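Local coordinates for protein exocyst complex component EXO70 (Saccharomyces cerevisiae, PDB 2B1E) that helps tether secretory vesicles to sites of exocytosis as a subunit of the exocyst complex, in whose assembly it plays a role, at residues S23-E26 and I27-Q30; V36-K39 and Q40-V44; Q77-K80 and R81-Q85; I71-H74 and L75-L78. All blocks are in the same frame, centred on the assembly; numbering follows the deposited sequence.

Contact 1. Residues S23-E26 and I27-Q30; sequences SKYE and IILQ
Four successive i to i+4 bonds tie Ser-23 through Glu-26 to Ile-27 through Gln-30, the straightest running from Leu-29 N to Tyr-25 O at 2.9 Å with an N-H...O angle of 174°. The first two of the series are longer, Ile-27 N to Ser-23 O and Ile-28 N to Lys-24 O each spanning 3.2 Å. On this scaffold the side chains mostly touch backbone oxygens of the turn before. Ile-27, Ile-28 and Leu-29 share one conformation, the gamma carbon of the main branch lying anti to the carbonyl carbon (chi1 -69° in Leu-29), and each branch thereby folds back along the carbonyl one turn earlier: Leu-29 CG rests 3.3 Å from Tyr-25 O. Between side chains the touch is slight, the Ile-28 CD1 methyl reaching the edge of the Tyr-25 ring, near its plane, 4.5 Å from Tyr-25 CD1. The segment belongs to helix 15-30, which packs in the N-terminal helical region of this EXO70 family protein, with Leu-29 buried against Tyr-41, Val-44 and Leu-48 of helix 38-56 and against Ser-82 of helix 66-94. Glu-26 stretches out from the helix, its carboxylate held by a salt bridge to Arg-81 through OE1 and a hydrogen bond to His-74 through OE2. Its backbone oxygen serves the helix, taking Gln-30 N at 2.8 Å. One water donates to Gln-30 OE1 at 2.7 Å and, weakly, to Glu-26 O, linking the bent glutamine chain to the turn before it. Lys-24, on the exposed side, pairs with Glu-21.

Contact 2. Residues V36-K39 and Q40-V44; sequences VGLK and QYTQV
At the edge of the Tyr-41 ring, near its plane, stands Val-36 CB, while the valine's CG1 methyl comes within 4.1 Å of Tyr-41 CB. The Gln-40 chain bends at chi2 and brings its flat amide back over the turn, placing OE1 3.4 Å from Gly-37 CA. Gly-37 is the N-cap of helix 38-56 and has a positive phi of 106°; a CB there would strike Gln-40 OE1 and the carbonyl of Val-36, which explains the glycine at the joint. Its own oxygen accepts Tyr-41 N at 2.8 Å, opening the helical series. Lys-39 O is gripped twice from the same face of its plane, by Gln-43 N and by Thr-42 OG1, each at 3.0 Å; the threonine hydroxyl reaches it because chi1 of 58° sets OG1 between the backbone N and the carbonyl carbon. A water takes a bond from Lys-39 NZ and gives one to Gln-40 OE1 at 2.7 Å, joining the two exposed chains. Thr-42 OG1 is also hydrogen-bonded to NE1 of Trp-125 on helix 117-132, and Leu-38 packs on that same tryptophan. Tyr-41 runs the other way, between Leu-29 of helix 15-30 and Ser-82, Gln-85 and Leu-86 of helix 66-94, so the start of helix 38-56 is packed among three others.

Contact 3. Residues Q77-K80 and R81-Q85; sequences QLIK and RSEAQ
With CG anti to the carbonyl carbon (chi1 -61°) and a bend at chi3, the Arg-81 chain doubles back toward Gln-77 and Leu-78, crossing the leucine side chain at about a right angle. Leu-78 CA lies 3.8 Å above one face of the guanidinium, offset toward its rim, and Gln-77 O is over that face too. On that same side, NH1 of Arg-81 meets Gln-77 CB at 3.4 Å and NH2 of Arg-81 lies 3.8 Å from Leu-78 CD1. The group is thus laid flat over the turn before it, with NH2 directed to its salt-bridge partner Glu-26 on helix 15-30. All of this lies in the middle of helix 66-94, in the N-terminal helical region of the protein, where Leu-78 and Ser-82 face helices 15-30 and 38-56. Ser-82 grips Leu-78 O twice, through its amide at 3.0 Å and its hydroxyl at 2.8 Å, the two donors coming from opposite faces of the carbonyl plane; the buried hydroxyl is satisfied within its own helix. One residue on, Glu-83 lies alongside Ile-79, pointing the same way, and the CG2 methyl of Ile-79 sits 3.7 Å from Glu-83 OE1. That oxygen is hydrogen-bonded to the hydroxyl of Tyr-129. Shortening Glu-83 to an alanine is likely to deprive the Tyr-129 hydroxyl of this partner and open a gap beside Ile-79 CG2. Further along, Ala-84 N closes on Lys-80 O at 3.1 Å.

Contact 4. Residues I71-H74 and L75-L78; sequences ILTH and LEQL
The N-H of Leu-75 points at Ile-71 O almost in line, at 2.9 Å from Leu-75 N to Ile-71 O and an N-H...O angle of 175°. The same spacing recurs where Gln-77 N meets Thr-73 O and where Leu-78 N meets His-74 O, while Glu-76 N bonds Leu-72 O, an oxygen whose position is less certain. The polar side chains find their partners in a water and in neighbouring turns and helices. The hydroxyl of Thr-73 bonds the backbone oxygen of His-69, a turn earlier, and shares a water with Glu-76: the water lies 3.0 Å from Thr-73 OG1 and donates to Glu-76 OE1 at 2.7 Å. This bridge spans the exposed side of the helix, and its threonine end is set by chi1 of -60°, which turns OG1 back beside the backbone N. Replacing Glu-76 with a leucine would probably cost the water its acceptor and leave Thr-73 OG1 without this bridge. Helix 66-94 is amphipathic here: opposite the water bridge, Ile-71 and Leu-75 lie side by side, Ile-71 CG1 being 4.0 Å from Leu-75 CD1, and pack on Leu-18, Ala-19 and Ala-22 of helix 15-30, with Leu-75 also on Leu-48 of helix 38-56. On the flank of that interface, His-74 extends with CG anti to the backbone N (chi1 -178°), and its NE2 is satisfied by Glu-26 of helix 15-30. A nearby carboxylate of this kind might favour the protonated imidazole. Leu-78 CD2 approaches the ring obliquely, 4.3 Å from His-74 NE2. On the outer side, Thr-73 CG2 runs alongside the glutamine chain, 4.1 Å from Gln-77 CG.

In the fold
The four local contacts come in the chain order 1, 2, 4, 3, all within the N-terminal helical region and far from the centre of this long, rod-like, helical molecule. Contact 1 lies on helix 15-30, contact 2 begins helix 38-56, and contacts 4 and 3 follow each other along helix 66-94, sharing Gln-77 and Leu-78, with centres about 10 Å apart. Contact 1 touches each of the others, its centre about 11 to 13 Å from theirs, whereas contacts 2 and 4 stay about 19 Å apart, centre to centre, without touching. Regular turns on three helices thus present the side chains, polar and apolar, that join them into one bundle at this end of the rod.

Contact 1. Residues S23-E26 and I27-Q30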
loop_
_atom_site.group_PDB
_atom_site.type_symbol
_atom_site.label_atom_id
_atom_site.label_comp_id
_atom_site.label_asym_id
_atom_site.label_seq_id
_atom_site.Cartn_x
_atom_site.Cartn_y
_atom_site.Cartn_z
ATOM N N SER A 23 -42.545 53.037 -21.148
ATOM C CA SER A 23 -42.209 52.943 -22.570
ATOM C C SER A 23 -40.773 53.373 -22.811
ATOM O O SER A 23 -40.051 52.772 -23.618
ATOM C CB SER A 23 -43.139 53.821 -23.412
ATOM O OG SER A 23 -44.428 53.247 -23.535
ATOM N N LYS A 24 -40.357 54.415 -22.105
ATOM C CA LYS A 24 -38.999 54.906 -22.245
ATOM C C LYS A 24 -38.014 53.879 -21.699
ATOM O O LYS A 24 -36.939 53.672 -22.268
ATOM C CB LYS A 24 -38.849 56.256 -21.531
ATOM C CG LYS A 24 -39.703 57.360 -22.175
ATOM C CD LYS A 24 -39.350 58.753 -21.670
ATOM C CE LYS A 24 -39.778 58.952 -20.220
ATOM N NZ LYS A 24 -39.397 60.293 -19.688
ATOM N N TYR A 25 -38.382 53.212 -20.606
ATOM C CA TYR A 25 -37.490 52.219 -20.028
ATOM C C TYR A 25 -37.364 51.017 -20.952
ATOM O O TYR A 25 -36.297 50.397 -21.034
ATOM C CB TYR A 25 -37.986 51.762 -18.650
ATOM C CG TYR A 25 -37.910 52.831 -17.588
ATOM C CD1 TYR A 25 -36.761 53.599 -17.430
ATOM C CD2 TYR A 25 -38.990 53.076 -16.743
ATOM C CE1 TYR A 25 -36.686 54.595 -16.456
ATOM C CE2 TYR A 25 -38.928 54.069 -15.759
ATOM C CZ TYR A 25 -37.775 54.824 -15.624
ATOM O OH TYR A 25 -37.714 55.810 -14.668
ATOM N N GLU A 26 -38.447 50.670 -21.642
ATOM C CA GLU A 26 -38.376 49.531 -22.547
ATOM C C GLU A 26 -37.429 49.819 -23.710
ATOM O O GLU A 26 -36.715 48.931 -24.176
ATOM C CB GLU A 26 -39.747 49.159 -23.104
ATOM C CG GLU A 26 -39.661 47.936 -24.024
ATOM C CD GLU A 26 -40.994 47.249 -24.261
ATOM O OE1 GLU A 26 -40.990 46.095 -24.755
ATOM O OE2 GLU A 26 -42.041 47.855 -23.964
ATOM N N ILE A 27 -37.436 51.059 -24.183
ATOM C CA ILE A 27 -36.566 51.438 -25.286
ATOM C C ILE A 27 -35.116 51.267 -24.845
ATOM O O ILE A 27 -34.275 50.751 -25.589
ATOM C CB ILE A 27 -36.858 52.898 -25.733
ATOM C CG1 ILE A 27 -38.224 52.936 -26.429
ATOM C CG2 ILE A 27 -35.747 53.406 -26.657
ATOM C CD1 ILE A 27 -38.720 54.320 -26.825
ATOM N N ILE A 28 -34.822 51.679 -23.621
ATOM C CA ILE A 28 -33.464 51.540 -23.098
ATOM C C ILE A 28 -33.090 50.060 -23.024
ATOM O O ILE A 28 -32.056 49.623 -23.563
ATOM C CB ILE A 28 -33.348 52.159 -21.690
ATOM C CG1 ILE A 28 -33.619 53.666 -21.761
ATOM C CG2 ILE A 28 -31.957 51.893 -21.119
ATOM C CD1 ILE A 28 -33.545 54.377 -20.422
ATOM N N LEU A 29 -33.941 49.288 -22.359
ATOM C CA LEU A 29 -33.703 47.858 -22.197
ATOM C C LEU A 29 -33.553 47.128 -23.540
ATOM O O LEU A 29 -32.806 46.154 -23.641
ATOM C CB LEU A 29 -34.840 47.232 -21.382
ATOM C CG LEU A 29 -34.900 47.632 -19.902
ATOM C CD1 LEU A 29 -36.190 47.114 -19.281
ATOM C CD2 LEU A 29 -33.676 47.067 -19.156
ATOM N N GLN A 30 -34.255 47.619 -24.556
ATOM C CA GLN A 30 -34.233 47.043 -25.903
ATOM C C GLN A 30 -32.835 47.039 -26.522
ATOM O O GLN A 30 -32.541 46.209 -27.385
ATOM C CB GLN A 30 -35.186 47.826 -26.814
ATOM C CG GLN A 30 -35.343 47.277 -28.233
ATOM C CD GLN A 30 -36.383 46.164 -28.329
ATOM O OE1 GLN A 30 -37.537 46.332 -27.909
ATOM N NE2 GLN A 30 -35.984 45.025 -28.896
HETATM O O HOH W 1 -37.923 48.992 -27.429
#

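Contact 2. Residues V36-K39 and Q40-V44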
loop_
_atom_site.group_PDB
_atom_site.type_symbol
_atom_site.label_atom_id
_atom_site.label_comp_id
_atom_site.label_asym_id
_atom_site.label_seq_id
_atom_site.Cartn_x
_atom_site.Cartn_y
_atom_site.Cartn_z
ATOM N N VAL A 36 -26.315 48.957 -22.724
ATOM C CA VAL A 36 -26.830 49.669 -21.566
ATOM C C VAL A 36 -25.850 49.682 -20.406
ATOM O O VAL A 36 -25.695 50.700 -19.730
ATOM C CB VAL A 36 -28.145 49.020 -21.070
ATOM C CG1 VAL A 36 -28.687 49.784 -19.864
ATOM C CG2 VAL A 36 -29.160 48.989 -22.196
ATOM N N GLY A 37 -25.186 48.548 -20.196
ATOM C CA GLY A 37 -24.265 48.392 -19.080
ATOM C C GLY A 37 -25.047 47.502 -18.115
ATOM O O GLY A 37 -26.192 47.821 -17.774
ATOM N N LEU A 38 -24.466 46.386 -17.692
ATOM C CA LEU A 38 -25.171 45.449 -16.805
ATOM C C LEU A 38 -25.792 46.053 -15.542
ATOM O O LEU A 38 -26.971 45.824 -15.253
ATOM C CB LEU A 38 -24.245 44.288 -16.419
ATOM C CG LEU A 38 -24.806 43.239 -15.446
ATOM C CD1 LEU A 38 -26.045 42.611 -16.036
ATOM C CD2 LEU A 38 -23.753 42.167 -15.167
ATOM N N LYS A 39 -25.016 46.817 -14.781
ATOM C CA LYS A 39 -25.557 47.414 -13.564
ATOM C C LYS A 39 -26.712 48.371 -13.889
ATOM O O LYS A 39 -27.746 48.360 -13.210
ATOM C CB LYS A 39 -24.446 48.138 -12.800
ATOM C CG LYS A 39 -23.319 47.206 -12.339
ATOM C CD LYS A 39 -22.292 47.934 -11.477
ATOM C CE LYS A 39 -21.565 49.037 -12.241
ATOM N NZ LYS A 39 -20.595 48.532 -13.267
ATOM N N GLN A 40 -26.548 49.170 -14.945
ATOM C CA GLN A 40 -27.578 50.125 -15.370
ATOM C C GLN A 40 -28.829 49.384 -15.830
ATOM O O GLN A 40 -29.963 49.837 -15.609
ATOM C CB GLN A 40 -27.074 50.994 -16.535
ATOM C CG GLN A 40 -25.971 51.984 -16.192
ATOM C CD GLN A 40 -24.696 51.312 -15.735
ATOM O OE1 GLN A 40 -24.235 50.339 -16.341
ATOM N NE2 GLN A 40 -24.110 51.829 -14.656
ATOM N N TYR A 41 -28.604 48.251 -16.490
ATOM C CA TYR A 41 -29.684 47.415 -16.996
ATOM C C TYR A 41 -30.515 46.881 -15.824
ATOM O O TYR A 41 -31.735 47.032 -15.813
ATOM C CB TYR A 41 -29.105 46.255 -17.832
ATOM C CG TYR A 41 -30.133 45.409 -18.570
ATOM C CD1 TYR A 41 -30.426 45.634 -19.922
ATOM C CD2 TYR A 41 -30.797 44.370 -17.920
ATOM C CE1 TYR A 41 -31.353 44.839 -20.603
ATOM C CE2 TYR A 41 -31.723 43.575 -18.585
ATOM C CZ TYR A 41 -31.997 43.812 -19.923
ATOM O OH TYR A 41 -32.923 43.021 -20.567
ATOM N N THR A 42 -29.879 46.264 -14.834
ATOM C CA THR A 42 -30.654 45.753 -13.707
ATOM C C THR A 42 -31.320 46.891 -12.951
ATOM O O THR A 42 -32.358 46.694 -12.309
ATOM C CB THR A 42 -29.808 44.948 -12.708
ATOM O OG1 THR A 42 -28.745 45.762 -12.206
ATOM C CG2 THR A 42 -29.249 43.692 -13.369
ATOM N N GLN A 43 -30.729 48.081 -13.022
ATOM C CA GLN A 43 -31.305 49.230 -12.338
ATOM C C GLN A 43 -32.622 49.623 -13.003
ATOM O O GLN A 43 -33.584 50.009 -12.329
ATOM C CB GLN A 43 -30.335 50.414 -12.363
ATOM C CG GLN A 43 -30.758 51.532 -11.438
ATOM C CD GLN A 43 -31.025 51.028 -10.028
ATOM O OE1 GLN A 43 -30.164 50.392 -9.401
ATOM N NE2 GLN A 43 -32.225 51.304 -9.522
ATOM N N VAL A 44 -32.675 49.539 -14.328
ATOM C CA VAL A 44 -33.913 49.869 -15.023
ATOM C C VAL A 44 -34.984 48.823 -14.705
ATOM O O VAL A 44 -36.154 49.155 -14.501
ATOM C CB VAL A 44 -33.703 49.954 -16.540
ATOM C CG1 VAL A 44 -35.055 50.033 -17.245
ATOM C CG2 VAL A 44 -32.868 51.187 -16.872
HETATM O O HOH W 2 -22.364 48.510 -15.859
#

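Contact 3. Residues Q77-K80 and R81-Q85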
loop_
_atom_site.group_PDB
_atom_site.type_symbol
_atom_site.label_atom_id
_atom_site.label_comp_id
_atom_site.label_asym_id
_atom_site.label_seq_id
_atom_site.Cartn_x
_atom_site.Cartn_y
_atom_site.Cartn_z
ATOM N N GLN A 77 -44.797 41.782 -17.938
ATOM C CA GLN A 77 -44.132 41.081 -19.039
ATOM C C GLN A 77 -42.762 41.628 -19.421
ATOM O O GLN A 77 -41.858 40.850 -19.724
ATOM C CB GLN A 77 -45.037 41.016 -20.275
ATOM C CG GLN A 77 -46.287 40.142 -20.077
ATOM C CD GLN A 77 -45.954 38.733 -19.628
ATOM O OE1 GLN A 77 -45.004 38.126 -20.112
ATOM N NE2 GLN A 77 -46.740 38.204 -18.700
ATOM N N LEU A 78 -42.603 42.946 -19.422
ATOM C CA LEU A 78 -41.309 43.548 -19.749
ATOM C C LEU A 78 -40.262 43.106 -18.725
ATOM O O LEU A 78 -39.103 42.858 -19.072
ATOM C CB LEU A 78 -41.432 45.076 -19.773
ATOM C CG LEU A 78 -40.158 45.880 -20.056
ATOM C CD1 LEU A 78 -39.532 45.465 -21.399
ATOM C CD2 LEU A 78 -40.519 47.361 -20.058
ATOM N N ILE A 79 -40.668 43.000 -17.459
ATOM C CA ILE A 79 -39.749 42.545 -16.415
ATOM C C ILE A 79 -39.374 41.089 -16.700
ATOM O O ILE A 79 -38.209 40.698 -16.619
ATOM C CB ILE A 79 -40.405 42.660 -14.995
ATOM C CG1 ILE A 79 -40.587 44.140 -14.621
ATOM C CG2 ILE A 79 -39.538 41.988 -13.951
ATOM C CD1 ILE A 79 -41.422 44.381 -13.351
ATOM N N LYS A 80 -40.374 40.281 -17.051
ATOM C CA LYS A 80 -40.140 38.874 -17.337
ATOM C C LYS A 80 -39.158 38.686 -18.495
ATOM O O LYS A 80 -38.252 37.851 -18.426
ATOM C CB LYS A 80 -41.464 38.180 -17.668
ATOM C CG LYS A 80 -41.350 36.679 -17.817
ATOM C CD LYS A 80 -42.703 36.042 -18.154
ATOM C CE LYS A 80 -43.766 36.367 -17.116
ATOM N NZ LYS A 80 -45.104 35.801 -17.504
ATOM N N ARG A 81 -39.328 39.462 -19.559
ATOM C CA ARG A 81 -38.442 39.329 -20.711
ATOM C C ARG A 81 -37.022 39.768 -20.373
ATOM O O ARG A 81 -36.047 39.120 -20.772
ATOM C CB ARG A 81 -38.974 40.144 -21.892
ATOM C CG ARG A 81 -40.352 39.725 -22.393
ATOM C CD ARG A 81 -40.639 40.323 -23.763
ATOM N NE ARG A 81 -40.875 41.773 -23.756
ATOM C CZ ARG A 81 -42.024 42.337 -23.388
ATOM N NH1 ARG A 81 -43.032 41.569 -22.984
ATOM N NH2 ARG A 81 -42.188 43.656 -23.467
ATOM N N SER A 82 -36.908 40.874 -19.640
ATOM C CA SER A 82 -35.611 41.393 -19.251
ATOM C C SER A 82 -34.850 40.431 -18.337
ATOM O O SER A 82 -33.633 40.265 -18.473
ATOM C CB SER A 82 -35.784 42.756 -18.578
ATOM O OG SER A 82 -36.455 43.651 -19.447
ATOM N N GLU A 83 -35.559 39.791 -17.411
ATOM C CA GLU A 83 -34.909 38.847 -16.514
ATOM C C GLU A 83 -34.484 37.590 -17.278
ATOM O O GLU A 83 -33.462 36.987 -16.964
ATOM C CB GLU A 83 -35.837 38.514 -15.331
ATOM C CG GLU A 83 -35.884 39.666 -14.318
ATOM C CD GLU A 83 -36.889 39.481 -13.177
ATOM O OE1 GLU A 83 -36.819 40.258 -12.207
ATOM O OE2 GLU A 83 -37.747 38.587 -13.245
ATOM N N ALA A 84 -35.252 37.210 -18.297
ATOM C CA ALA A 84 -34.902 36.034 -19.086
ATOM C C ALA A 84 -33.585 36.332 -19.814
ATOM O O ALA A 84 -32.749 35.452 -19.994
ATOM C CB ALA A 84 -36.020 35.713 -20.087
ATOM N N GLN A 85 -33.402 37.585 -20.209
ATOM C CA GLN A 85 -32.181 38.002 -20.893
ATOM C C GLN A 85 -30.989 37.943 -19.938
ATOM O O GLN A 85 -29.863 37.620 -20.343
ATOM C CB GLN A 85 -32.358 39.419 -21.445
ATOM C CG GLN A 85 -31.106 40.024 -22.060
ATOM C CD GLN A 85 -30.490 39.159 -23.143
ATOM O OE1 GLN A 85 -31.183 38.689 -24.055
ATOM N NE2 GLN A 85 -29.179 38.947 -23.056
#

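Contact 4. Residues I71-H74 and L75-L78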
loop_
_atom_site.group_PDB
_atom_site.type_symbol
_atom_site.label_atom_id
_atom_site.label_comp_id
_atom_site.label_asym_id
_atom_site.label_seq_id
_atom_site.Cartn_x
_atom_site.Cartn_y
_atom_site.Cartn_z
ATOM N N ILE A 71 -51.215 48.607 -18.246
ATOM C CA ILE A 71 -49.874 48.880 -17.740
ATOM C C ILE A 71 -49.400 47.778 -16.780
ATOM O O ILE A 71 -48.218 47.428 -16.763
ATOM C CB ILE A 71 -49.783 50.263 -17.053
ATOM C CG1 ILE A 71 -48.309 50.689 -16.967
ATOM C CG2 ILE A 71 -50.404 50.213 -15.669
ATOM C CD1 ILE A 71 -48.091 52.104 -16.420
ATOM N N LEU A 72 -50.313 47.220 -15.985
ATOM C CA LEU A 72 -49.933 46.143 -15.077
ATOM C C LEU A 72 -49.326 44.980 -15.874
ATOM O O LEU A 72 -48.273 44.447 -15.519
ATOM C CB LEU A 72 -51.144 45.619 -14.286
ATOM C CG LEU A 72 -51.796 46.521 -13.233
ATOM C CD1 LEU A 72 -52.926 45.742 -12.530
ATOM C CD2 LEU A 72 -50.759 46.978 -12.228
ATOM N N THR A 73 -49.992 44.584 -16.948
ATOM C CA THR A 73 -49.495 43.470 -17.757
ATOM C C THR A 73 -48.203 43.847 -18.484
ATOM O O THR A 73 -47.286 43.036 -18.587
ATOM C CB THR A 73 -50.555 43.014 -18.787
ATOM O OG1 THR A 73 -51.734 42.587 -18.090
ATOM C CG2 THR A 73 -50.033 41.852 -19.621
ATOM N N HIS A 74 -48.129 45.082 -18.970
ATOM C CA HIS A 74 -46.943 45.539 -19.679
ATOM C C HIS A 74 -45.723 45.494 -18.759
ATOM O O HIS A 74 -44.686 44.952 -19.124
ATOM C CB HIS A 74 -47.149 46.960 -20.204
ATOM C CG HIS A 74 -45.986 47.480 -20.989
ATOM N ND1 HIS A 74 -45.690 48.821 -21.080
ATOM C CD2 HIS A 74 -45.034 46.834 -21.704
ATOM C CE1 HIS A 74 -44.600 48.981 -21.812
ATOM N NE2 HIS A 74 -44.182 47.791 -22.203
ATOM N N LEU A 75 -45.845 46.063 -17.563
ATOM C CA LEU A 75 -44.745 46.051 -16.608
ATOM C C LEU A 75 -44.371 44.607 -16.256
ATOM O O LEU A 75 -43.205 44.233 -16.286
ATOM C CB LEU A 75 -45.135 46.813 -15.333
ATOM C CG LEU A 75 -45.183 48.341 -15.451
ATOM C CD1 LEU A 75 -45.894 48.934 -14.243
ATOM C CD2 LEU A 75 -43.755 48.887 -15.544
ATOM N N GLU A 76 -45.370 43.789 -15.941
ATOM C CA GLU A 76 -45.094 42.403 -15.579
ATOM C C GLU A 76 -44.334 41.663 -16.692
ATOM O O GLU A 76 -43.320 41.014 -16.426
ATOM C CB GLU A 76 -46.404 41.673 -15.249
ATOM C CG GLU A 76 -47.167 42.260 -14.050
ATOM C CD GLU A 76 -48.558 41.644 -13.866
ATOM O OE1 GLU A 76 -49.089 41.043 -14.828
ATOM O OE2 GLU A 76 -49.124 41.773 -12.757
ATOM N N GLN A 77 -44.797 41.782 -17.938
ATOM C CA GLN A 77 -44.132 41.081 -19.039
ATOM C C GLN A 77 -42.762 41.628 -19.421
ATOM O O GLN A 77 -41.858 40.850 -19.724
ATOM C CB GLN A 77 -45.037 41.016 -20.275
ATOM C CG GLN A 77 -46.287 40.142 -20.077
ATOM C CD GLN A 77 -45.954 38.733 -19.628
ATOM O OE1 GLN A 77 -45.004 38.126 -20.112
ATOM N NE2 GLN A 77 -46.740 38.204 -18.700
ATOM N N LEU A 78 -42.603 42.946 -19.422
ATOM C CA LEU A 78 -41.309 43.548 -19.749
ATOM C C LEU A 78 -40.262 43.106 -18.725
ATOM O O LEU A 78 -39.103 42.858 -19.072
ATOM C CB LEU A 78 -41.432 45.076 -19.773
ATOM C CG LEU A 78 -40.158 45.880 -20.056
ATOM C CD1 LEU A 78 -39.532 45.465 -21.399
ATOM C CD2 LEU A 78 -40.519 47.361 -20.058
HETATM O O HOH W 3 -51.719 41.303 -15.386
#